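Local atomic coordinates of MAU2 chromatid cohesion factor homolog (Saccharomyces cerevisiae, PDB entry 4XDN), a protein that forms a complex with SCC2 that is required for cohesin to associate with chromosomes, and so takes part in sister chromatid cohesion. Residues A[32-46]-A[59-73]. Sequence-based numbering, arbitrary orientation.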
ATOM      1  N   VAL A  32     -13.089 -38.086 -20.198  1.00 31.22           N
ATOM      2  CA  VAL A  32     -13.377 -36.700 -20.550  1.00 32.28           C
ATOM      3  C   VAL A  32     -13.020 -35.784 -19.387  1.00 32.52           C
ATOM      4  O   VAL A  32     -12.443 -34.712 -19.580  1.00 27.87           O
ATOM      5  CB  VAL A  32     -14.859 -36.505 -20.922  1.00 34.62           C
ATOM      6  CG1 VAL A  32     -15.181 -35.030 -21.146  1.00 34.01           C
ATOM      7  CG2 VAL A  32     -15.200 -37.313 -22.163  1.00 35.99           C
ATOM      8  N   TYR A  33     -13.372 -36.220 -18.182  1.00 34.06           N
ATOM      9  CA  TYR A  33     -13.096 -35.460 -16.971  1.00 31.76           C
ATOM     10  C   TYR A  33     -11.596 -35.281 -16.763  1.00 31.04           C
ATOM     11  O   TYR A  33     -11.133 -34.183 -16.458  1.00 30.98           O
ATOM     12  CB  TYR A  33     -13.721 -36.152 -15.756  1.00 30.11           C
ATOM     13  CG  TYR A  33     -13.393 -35.494 -14.436  1.00 29.59           C
ATOM     14  CD1 TYR A  33     -13.822 -34.202 -14.154  1.00 32.49           C
ATOM     15  CD2 TYR A  33     -12.662 -36.169 -13.465  1.00 29.55           C
ATOM     16  CE1 TYR A  33     -13.526 -33.596 -12.944  1.00 32.10           C
ATOM     17  CE2 TYR A  33     -12.361 -35.572 -12.252  1.00 32.54           C
ATOM     18  CZ  TYR A  33     -12.796 -34.286 -11.997  1.00 33.71           C
ATOM     19  OH  TYR A  33     -12.499 -33.692 -10.793  1.00 36.12           O
ATOM     20  N   HIS A  34     -10.840 -36.362 -16.934  1.00 29.01           N
ATOM     21  CA  HIS A  34      -9.394 -36.317 -16.746  1.00 32.32           C
ATOM     22  C   HIS A  34      -8.703 -35.511 -17.841  1.00 31.90           C
ATOM     23  O   HIS A  34      -7.661 -34.904 -17.600  1.00 34.35           O
ATOM     24  CB  HIS A  34      -8.814 -37.733 -16.691  1.00 33.67           C
ATOM     25  CG  HIS A  34      -9.238 -38.510 -15.486  1.00 37.59           C
ATOM     26  ND1 HIS A  34      -9.805 -37.910 -14.373  1.00 38.27           N
ATOM     27  CD2 HIS A  34      -9.197 -39.833 -15.206  1.00 38.34           C
ATOM     28  CE1 HIS A  34     -10.091 -38.826 -13.473  1.00 40.03           C
ATOM     29  NE2 HIS A  34      -9.717 -40.007 -13.949  1.00 39.99           N
ATOM     30  N   LEU A  35      -9.278 -35.503 -19.040  1.00 29.52           N
ATOM     31  CA  LEU A  35      -8.746 -34.689 -20.125  1.00 29.33           C
ATOM     32  C   LEU A  35      -8.907 -33.208 -19.813  1.00 29.66           C
ATOM     33  O   LEU A  35      -7.991 -32.415 -20.037  1.00 30.34           O
ATOM     34  CB  LEU A  35      -9.436 -35.023 -21.450  1.00 28.82           C
ATOM     35  CG  LEU A  35      -8.929 -36.263 -22.185  1.00 29.48           C
ATOM     36  CD1 LEU A  35      -9.870 -36.620 -23.321  1.00 28.77           C
ATOM     37  CD2 LEU A  35      -7.517 -36.045 -22.709  1.00 31.23           C
ATOM     38  N   ALA A  36     -10.079 -32.842 -19.304  1.00 30.22           N
ATOM     39  CA  ALA A  36     -10.340 -31.471 -18.882  1.00 29.73           C
ATOM     40  C   ALA A  36      -9.321 -31.046 -17.833  1.00 28.36           C
ATOM     41  O   ALA A  36      -8.852 -29.909 -17.833  1.00 29.82           O
ATOM     42  CB  ALA A  36     -11.753 -31.338 -18.333  1.00 30.28           C
ATOM     43  N   GLN A  37      -8.981 -31.972 -16.942  1.00 27.13           N
ATOM     44  CA  GLN A  37      -7.988 -31.710 -15.910  1.00 29.50           C
ATOM     45  C   GLN A  37      -6.582 -31.641 -16.500  1.00 32.18           C
ATOM     46  O   GLN A  37      -5.783 -30.790 -16.103  1.00 34.62           O
ATOM     47  CB  GLN A  37      -8.048 -32.787 -14.824  1.00 28.61           C
ATOM     48  CG  GLN A  37      -9.299 -32.722 -13.956  1.00 30.57           C
ATOM     49  CD  GLN A  37      -9.246 -33.677 -12.779  1.00 34.06           C
ATOM     50  OE1 GLN A  37      -8.749 -34.797 -12.894  1.00 37.28           O
ATOM     51  NE2 GLN A  37      -9.758 -33.236 -11.635  1.00 36.44           N
ATOM     52  N   GLU A  38      -6.280 -32.530 -17.445  1.00 30.32           N
ATOM     53  CA  GLU A  38      -4.948 -32.572 -18.044  1.00 29.80           C
ATOM     54  C   GLU A  38      -4.658 -31.288 -18.812  1.00 29.57           C
ATOM     55  O   GLU A  38      -3.581 -30.708 -18.672  1.00 26.48           O
ATOM     56  CB  GLU A  38      -4.796 -33.783 -18.976  1.00 31.98           C
ATOM     57  CG  GLU A  38      -3.474 -33.800 -19.741  1.00 34.00           C
ATOM     58  CD  GLU A  38      -3.208 -35.106 -20.470  1.00 36.04           C
ATOM     59  OE1 GLU A  38      -4.171 -35.849 -20.757  1.00 33.94           O
ATOM     60  OE2 GLU A  38      -2.026 -35.390 -20.759  1.00 38.44           O
ATOM     61  N   TYR A  39      -5.617 -30.848 -19.623  1.00 30.01           N
ATOM     62  CA  TYR A  39      -5.461 -29.617 -20.393  1.00 30.84           C
ATOM     63  C   TYR A  39      -5.211 -28.425 -19.468  1.00 29.42           C
ATOM     64  O   TYR A  39      -4.364 -27.575 -19.747  1.00 24.95           O
ATOM     65  CB  TYR A  39      -6.701 -29.359 -21.254  1.00 30.47           C
ATOM     66  CG  TYR A  39      -6.841 -30.279 -22.449  1.00 31.25           C
ATOM     67  CD1 TYR A  39      -5.774 -30.505 -23.307  1.00 30.66           C
ATOM     68  CD2 TYR A  39      -8.045 -30.920 -22.718  1.00 31.46           C
ATOM     69  CE1 TYR A  39      -5.898 -31.343 -24.399  1.00 32.40           C
ATOM     70  CE2 TYR A  39      -8.180 -31.761 -23.808  1.00 30.66           C
ATOM     71  CZ  TYR A  39      -7.105 -31.969 -24.644  1.00 32.39           C
ATOM     72  OH  TYR A  39      -7.238 -32.805 -25.731  1.00 29.81           O
ATOM     73  N   ARG A  40      -5.955 -28.374 -18.367  1.00 29.72           N
ATOM     74  CA  ARG A  40      -5.814 -27.302 -17.389  1.00 28.77           C
ATOM     75  C   ARG A  40      -4.454 -27.364 -16.705  1.00 27.70           C
ATOM     76  O   ARG A  40      -3.715 -26.382 -16.685  1.00 26.30           O
ATOM     77  CB  ARG A  40      -6.929 -27.386 -16.343  1.00 28.17           C
ATOM     78  CG  ARG A  40      -6.835 -26.352 -15.213  1.00 28.41           C
ATOM     79  CD  ARG A  40      -7.679 -26.773 -14.023  1.00 27.35           C
ATOM     80  NE  ARG A  40      -7.246 -28.063 -13.489  1.00 27.25           N
ATOM     81  CZ  ARG A  40      -8.017 -28.892 -12.789  1.00 28.63           C
ATOM     82  NH1 ARG A  40      -9.281 -28.580 -12.526  1.00 26.92           N
ATOM     83  NH2 ARG A  40      -7.523 -30.044 -12.354  1.00 32.16           N
ATOM     84  N   ASP A  41      -4.133 -28.525 -16.142  1.00 28.46           N
ATOM     85  CA  ASP A  41      -2.921 -28.680 -15.347  1.00 30.44           C
ATOM     86  C   ASP A  41      -1.664 -28.517 -16.195  1.00 31.25           C
ATOM     87  O   ASP A  41      -0.604 -28.157 -15.680  1.00 31.54           O
ATOM     88  CB  ASP A  41      -2.911 -30.044 -14.651  1.00 31.47           C
ATOM     89  CG  ASP A  41      -4.043 -30.198 -13.653  1.00 33.08           C
ATOM     90  OD1 ASP A  41      -4.605 -29.168 -13.222  1.00 29.06           O
ATOM     91  OD2 ASP A  41      -4.369 -31.350 -13.294  1.00 38.25           O
ATOM     92  N   HIS A  42      -1.783 -28.777 -17.493  1.00 30.65           N
ATOM     93  CA  HIS A  42      -0.658 -28.605 -18.401  1.00 31.42           C
ATOM     94  C   HIS A  42      -0.465 -27.131 -18.739  1.00 30.44           C
ATOM     95  O   HIS A  42       0.659 -26.676 -18.957  1.00 30.46           O
ATOM     96  CB  HIS A  42      -0.860 -29.414 -19.680  1.00 31.51           C
ATOM     97  CG  HIS A  42       0.379 -29.532 -20.507  1.00 33.20           C
ATOM     98  ND1 HIS A  42       1.426 -30.359 -20.161  1.00 36.09           N
ATOM     99  CD2 HIS A  42       0.749 -28.914 -21.654  1.00 35.37           C
ATOM    100  CE1 HIS A  42       2.383 -30.255 -21.065  1.00 38.28           C
ATOM    101  NE2 HIS A  42       1.999 -29.384 -21.981  1.00 37.64           N
ATOM    102  N   ALA A  43      -1.566 -26.388 -18.789  1.00 30.24           N
ATOM    103  CA  ALA A  43      -1.494 -24.946 -18.983  1.00 30.20           C
ATOM    104  C   ALA A  43      -0.803 -24.292 -17.788  1.00 29.87           C
ATOM    105  O   ALA A  43      -0.002 -23.371 -17.953  1.00 29.55           O
ATOM    106  CB  ALA A  43      -2.879 -24.365 -19.187  1.00 29.95           C
ATOM    107  N   TYR A  44      -1.108 -24.777 -16.586  1.00 30.83           N
ATOM    108  CA  TYR A  44      -0.454 -24.287 -15.376  1.00 31.67           C
ATOM    109  C   TYR A  44       1.039 -24.585 -15.410  1.00 32.37           C
ATOM    110  O   TYR A  44       1.850 -23.798 -14.914  1.00 32.82           O
ATOM    111  CB  TYR A  44      -1.060 -24.925 -14.120  1.00 29.65           C
ATOM    112  CG  TYR A  44      -2.476 -24.500 -13.783  1.00 27.33           C
ATOM    113  CD1 TYR A  44      -2.963 -23.252 -14.150  1.00 24.67           C
ATOM    114  CD2 TYR A  44      -3.322 -25.352 -13.085  1.00 26.72           C
ATOM    115  CE1 TYR A  44      -4.254 -22.870 -13.837  1.00 24.50           C
ATOM    116  CE2 TYR A  44      -4.612 -24.979 -12.766  1.00 26.30           C
ATOM    117  CZ  TYR A  44      -5.074 -23.741 -13.144  1.00 26.15           C
ATOM    118  OH  TYR A  44      -6.362 -23.375 -12.827  1.00 27.21           O
ATOM    119  N   SER A  45       1.392 -25.728 -15.992  1.00 32.05           N
ATOM    120  CA  SER A  45       2.772 -26.197 -15.985  1.00 31.88           C
ATOM    121  C   SER A  45       3.675 -25.323 -16.853  1.00 32.15           C
ATOM    122  O   SER A  45       4.882 -25.279 -16.639  1.00 37.33           O
ATOM    123  CB  SER A  45       2.846 -27.654 -16.457  1.00 32.30           C
ATOM    124  OG  SER A  45       2.693 -27.755 -17.862  1.00 32.67           O
ATOM    125  N   ILE A  46       3.083 -24.630 -17.824  1.00 30.66           N
ATOM    126  CA  ILE A  46       3.835 -23.758 -18.732  1.00 34.48           C
ATOM    127  C   ILE A  46       3.441 -22.289 -18.562  1.00 32.89           C
ATOM    128  O   ILE A  46       3.796 -21.443 -19.383  1.00 29.23           O
ATOM    129  CB  ILE A  46       3.627 -24.168 -20.211  1.00 36.49           C
ATOM    130  CG1 ILE A  46       2.142 -24.140 -20.590  1.00 39.35           C
ATOM    131  CG2 ILE A  46       4.204 -25.554 -20.461  1.00 36.66           C
ATOM    132  CD1 ILE A  46       1.740 -22.953 -21.424  1.00 40.93           C
ATOM    133  N   TYR A  59      -1.447 -21.375 -24.501  1.00 29.56           N
ATOM    134  CA  TYR A  59      -1.879 -21.417 -23.112  1.00 29.79           C
ATOM    135  C   TYR A  59      -3.397 -21.366 -23.017  1.00 27.88           C
ATOM    136  O   TYR A  59      -4.012 -22.172 -22.322  1.00 27.70           O
ATOM    137  CB  TYR A  59      -1.273 -20.261 -22.315  1.00 30.28           C
ATOM    138  CG  TYR A  59      -1.845 -20.128 -20.921  1.00 29.12           C
ATOM    139  CD1 TYR A  59      -1.330 -20.864 -19.863  1.00 28.96           C
ATOM    140  CD2 TYR A  59      -2.905 -19.268 -20.663  1.00 28.89           C
ATOM    141  CE1 TYR A  59      -1.852 -20.747 -18.589  1.00 27.31           C
ATOM    142  CE2 TYR A  59      -3.434 -19.144 -19.392  1.00 25.13           C
ATOM    143  CZ  TYR A  59      -2.903 -19.886 -18.359  1.00 26.54           C
ATOM    144  OH  TYR A  59      -3.429 -19.765 -17.091  1.00 30.37           O
ATOM    145  N   TYR A  60      -3.997 -20.414 -23.719  1.00 23.35           N
ATOM    146  CA  TYR A  60      -5.441 -20.250 -23.684  1.00 24.18           C
ATOM    147  C   TYR A  60      -6.130 -21.282 -24.575  1.00 26.95           C
ATOM    148  O   TYR A  60      -7.312 -21.572 -24.396  1.00 29.85           O
ATOM    149  CB  TYR A  60      -5.823 -18.827 -24.101  1.00 24.38           C
ATOM    150  CG  TYR A  60      -5.706 -17.812 -22.984  1.00 26.46           C
ATOM    151  CD1 TYR A  60      -6.156 -18.106 -21.703  1.00 28.72           C
ATOM    152  CD2 TYR A  60      -5.146 -16.561 -23.206  1.00 28.85           C
ATOM    153  CE1 TYR A  60      -6.053 -17.193 -20.679  1.00 27.93           C
ATOM    154  CE2 TYR A  60      -5.039 -15.636 -22.184  1.00 27.81           C
ATOM    155  CZ  TYR A  60      -5.497 -15.960 -20.921  1.00 26.43           C
ATOM    156  OH  TYR A  60      -5.402 -15.054 -19.891  1.00 27.33           O
ATOM    157  N   GLY A  61      -5.388 -21.840 -25.525  1.00 28.22           N
ATOM    158  CA  GLY A  61      -5.887 -22.946 -26.317  1.00 27.74           C
ATOM    159  C   GLY A  61      -6.169 -24.132 -25.416  1.00 29.10           C
ATOM    160  O   GLY A  61      -7.186 -24.814 -25.559  1.00 30.06           O
ATOM    161  N   LEU A  62      -5.266 -24.367 -24.469  1.00 27.45           N
ATOM    162  CA  LEU A  62      -5.428 -25.446 -23.504  1.00 25.60           C
ATOM    163  C   LEU A  62      -6.599 -25.174 -22.565  1.00 26.98           C
ATOM    164  O   LEU A  62      -7.405 -26.065 -22.297  1.00 25.70           O
ATOM    165  CB  LEU A  62      -4.142 -25.636 -22.698  1.00 25.55           C
ATOM    166  CG  LEU A  62      -2.939 -26.160 -23.489  1.00 29.24           C
ATOM    167  CD1 LEU A  62      -1.658 -25.949 -22.706  1.00 28.88           C
ATOM    168  CD2 LEU A  62      -3.123 -27.632 -23.831  1.00 31.39           C
ATOM    169  N   MET A  63      -6.689 -23.942 -22.066  1.00 27.22           N
ATOM    170  CA  MET A  63      -7.766 -23.570 -21.154  1.00 26.26           C
ATOM    171  C   MET A  63      -9.118 -23.659 -21.846  1.00 26.40           C
ATOM    172  O   MET A  63     -10.110 -24.067 -21.243  1.00 27.32           O
ATOM    173  CB  MET A  63      -7.552 -22.156 -20.613  1.00 23.80           C
ATOM    174  CG  MET A  63      -6.400 -22.031 -19.632  1.00 23.68           C
ATOM    175  SD  MET A  63      -6.567 -23.134 -18.216  1.00 29.56           S
ATOM    176  CE  MET A  63      -5.211 -22.563 -17.191  1.00 29.38           C
ATOM    177  N   ASN A  64      -9.151 -23.273 -23.116  1.00 26.49           N
ATOM    178  CA  ASN A  64     -10.363 -23.364 -23.914  1.00 26.98           C
ATOM    179  C   ASN A  64     -10.843 -24.809 -23.983  1.00 29.78           C
ATOM    180  O   ASN A  64     -12.004 -25.103 -23.700  1.00 28.25           O
ATOM    181  CB  ASN A  64     -10.116 -22.816 -25.319  1.00 30.38           C
ATOM    182  CG  ASN A  64     -11.398 -22.591 -26.092  1.00 31.75           C
ATOM    183  OD1 ASN A  64     -12.405 -22.164 -25.532  1.00 31.73           O
ATOM    184  ND2 ASN A  64     -11.364 -22.876 -27.388  1.00 34.13           N
ATOM    185  N   MET A  65      -9.934 -25.710 -24.343  1.00 30.48           N
ATOM    186  CA  MET A  65     -10.252 -27.130 -24.405  1.00 32.89           C
ATOM    187  C   MET A  65     -10.725 -27.654 -23.055  1.00 32.08           C
ATOM    188  O   MET A  65     -11.708 -28.388 -22.987  1.00 33.06           O
ATOM    189  CB  MET A  65      -9.037 -27.930 -24.876  1.00 32.60           C
ATOM    190  CG  MET A  65      -8.868 -27.949 -26.383  1.00 37.01           C
ATOM    191  SD  MET A  65     -10.220 -28.773 -27.247  1.00 42.83           S
ATOM    192  CE  MET A  65     -10.042 -30.445 -26.637  1.00 53.66           C
ATOM    193  N   SER A  66     -10.035 -27.277 -21.983  1.00 29.85           N
ATOM    194  CA  SER A  66     -10.412 -27.727 -20.648  1.00 29.50           C
ATOM    195  C   SER A  66     -11.846 -27.325 -20.319  1.00 31.14           C
ATOM    196  O   SER A  66     -12.637 -28.140 -19.846  1.00 30.90           O
ATOM    197  CB  SER A  66      -9.464 -27.155 -19.598  1.00 27.99           C
ATOM    198  OG  SER A  66      -9.905 -27.487 -18.292  1.00 26.13           O
ATOM    199  N   ILE A  67     -12.172 -26.063 -20.575  1.00 30.78           N
ATOM    200  CA  ILE A  67     -13.508 -25.549 -20.313  1.00 30.73           C
ATOM    201  C   ILE A  67     -14.544 -26.269 -21.170  1.00 32.82           C
ATOM    202  O   ILE A  67     -15.608 -26.647 -20.678  1.00 34.24           O
ATOM    203  CB  ILE A  67     -13.580 -24.030 -20.574  1.00 30.78           C
ATOM    204  CG1 ILE A  67     -12.724 -23.287 -19.546  1.00 28.98           C
ATOM    205  CG2 ILE A  67     -15.018 -23.523 -20.495  1.00 31.05           C
ATOM    206  CD1 ILE A  67     -12.414 -21.851 -19.921  1.00 29.26           C
ATOM    207  N   GLN A  68     -14.232 -26.459 -22.447  1.00 34.75           N
ATOM    208  CA  GLN A  68     -15.169 -27.086 -23.370  1.00 37.29           C
ATOM    209  C   GLN A  68     -15.422 -28.541 -22.988  1.00 32.55           C
ATOM    210  O   GLN A  68     -16.532 -29.047 -23.152  1.00 33.41           O
ATOM    211  CB  GLN A  68     -14.647 -26.998 -24.805  1.00 43.67           C
ATOM    212  CG  GLN A  68     -14.418 -25.562 -25.292  1.00 50.95           C
ATOM    213  CD  GLN A  68     -15.326 -25.133 -26.435  1.00 58.46           C
ATOM    214  OE1 GLN A  68     -16.129 -25.911 -26.948  1.00 62.26           O
ATOM    215  NE2 GLN A  68     -15.193 -23.876 -26.842  1.00 60.16           N
ATOM    216  N   MET A  69     -14.394 -29.207 -22.472  1.00 30.17           N
ATOM    217  CA  MET A  69     -14.532 -30.588 -22.022  1.00 32.23           C
ATOM    218  C   MET A  69     -15.407 -30.653 -20.770  1.00 33.07           C
ATOM    219  O   MET A  69     -16.223 -31.567 -20.620  1.00 30.31           O
ATOM    220  CB  MET A  69     -13.157 -31.204 -21.754  1.00 32.87           C
ATOM    221  CG  MET A  69     -12.296 -31.373 -23.013  1.00 33.08           C
ATOM    222  SD  MET A  69     -12.821 -32.706 -24.099  1.00 41.31           S
ATOM    223  CE  MET A  69     -11.845 -34.060 -23.459  1.00 83.47           C
ATOM    224  N   PHE A  70     -15.244 -29.678 -19.878  1.00 31.67           N
ATOM    225  CA  PHE A  70     -16.110 -29.568 -18.708  1.00 32.49           C
ATOM    226  C   PHE A  70     -17.558 -29.330 -19.128  1.00 32.88           C
ATOM    227  O   PHE A  70     -18.479 -29.961 -18.605  1.00 32.65           O
ATOM    228  CB  PHE A  70     -15.655 -28.429 -17.789  1.00 30.21           C
ATOM    229  CG  PHE A  70     -14.495 -28.781 -16.894  1.00 28.68           C
ATOM    230  CD1 PHE A  70     -14.484 -29.963 -16.169  1.00 27.78           C
ATOM    231  CD2 PHE A  70     -13.417 -27.915 -16.773  1.00 28.00           C
ATOM    232  CE1 PHE A  70     -13.419 -30.277 -15.344  1.00 25.15           C
ATOM    233  CE2 PHE A  70     -12.347 -28.225 -15.952  1.00 26.87           C
ATOM    234  CZ  PHE A  70     -12.347 -29.407 -15.237  1.00 26.59           C
ATOM    235  N   GLN A  71     -17.752 -28.406 -20.065  1.00 31.78           N
ATOM    236  CA  GLN A  71     -19.084 -28.089 -20.567  1.00 33.71           C
ATOM    237  C   GLN A  71     -19.709 -29.319 -21.208  1.00 37.08           C
ATOM    238  O   GLN A  71     -20.923 -29.528 -21.142  1.00 35.01           O
ATOM    239  CB  GLN A  71     -19.020 -26.937 -21.569  1.00 33.05           C
ATOM    240  CG  GLN A  71     -18.738 -25.598 -20.921  1.00 35.32           C
ATOM    241  CD  GLN A  71     -18.605 -24.462 -21.919  1.00 36.28           C
ATOM    242  OE1 GLN A  71     -18.103 -24.644 -23.028  1.00 38.38           O
ATOM    243  NE2 GLN A  71     -19.056 -23.278 -21.524  1.00 36.01           N
ATOM    244  N   LEU A  72     -18.859 -30.132 -21.823  1.00 37.95           N
ATOM    245  CA  LEU A  72     -19.286 -31.370 -22.451  1.00 39.74           C
ATOM    246  C   LEU A  72     -19.954 -32.283 -21.427  1.00 36.76           C
ATOM    247  O   LEU A  72     -20.990 -32.885 -21.704  1.00 36.26           O
ATOM    248  CB  LEU A  72     -18.083 -32.068 -23.088  1.00 43.58           C
ATOM    249  CG  LEU A  72     -18.255 -32.826 -24.404  1.00 51.25           C
ATOM    250  CD1 LEU A  72     -18.941 -31.991 -25.478  1.00 54.37           C
ATOM    251  CD2 LEU A  72     -16.881 -33.264 -24.877  1.00 51.80           C
ATOM    252  N   LEU A  73     -19.362 -32.368 -20.240  1.00 34.15           N
ATOM    253  CA  LEU A  73     -19.900 -33.196 -19.171  1.00 36.02           C
ATOM    254  C   LEU A  73     -21.264 -32.696 -18.711  1.00 38.99           C
ATOM    255  O   LEU A  73     -22.187 -33.483 -18.519  1.00 40.13           O
ATOM    256  CB  LEU A  73     -18.934 -33.233 -17.981  1.00 34.65           C
ATOM    257  CG  LEU A  73     -17.623 -33.992 -18.196  1.00 33.50           C
ATOM    258  CD1 LEU A  73     -16.680 -33.785 -17.019  1.00 30.60           C
ATOM    259  CD2 LEU A  73     -17.889 -35.477 -18.409  1.00 33.85           C
TER
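Ala36 and Ser66 mark the closest backbone approach of the helices of segments 32-46 and 59-73, whose axes come within 7.8 Å at an angle of 158° and form an antiparallel hairpin near one end of the elongated, mostly helical chain. At this point Ser66 OG donates to Ala36 O over 2.7 Å, tilted 28° from the carbonyl plane; the hydroxyl stands anti to its own backbone N (chi1 174°), which turns it across to helix 29-45. The same carbonyl receives only a weak helical bond from Arg40 N, and the serine gives it a second donor. One turn further along helix 53-76, Phe70 lays a ring face over Ala36, whose CB sits 3.6 Å from the ring centroid, almost on the normal, while the ring edge meets Tyr33 CE1 and Arg40 NH1. On the other flank Tyr39 is a knob among Leu62, Met65, Ser66 and Met69. Met65 CB lies over one face of the Tyr39 ring, and the Met65 side chain, bent at chi2 and chi3, brings CE within 3.6 Å of Tyr39 CE2; its SD stands oblique to the ring, 5.5 Å from the centroid, in a Met-aromatic contact. Met69 is the reciprocal knob, among Val32, Leu35, Ala36 and Tyr39. Toward the loop, Ala43 CB packs on Met63 CE at 3.6 Å, and Ala43 O lies in the plane of the Tyr59 ring, at its edge, 3.3 Å from CE1. Polar ends lead outward: Arg40 and Tyr33 reach Glu90 of helix 81-98, whereas Tyr39 OH and His42 NE2 bond to the backbone of another protein's chain. Small Ala36, Ala43 and Ser66 are consistent with the close axes; aromatic and methionine side chains fill the flanks of a largely apolar interface with one buried hydroxyl-carbonyl bond.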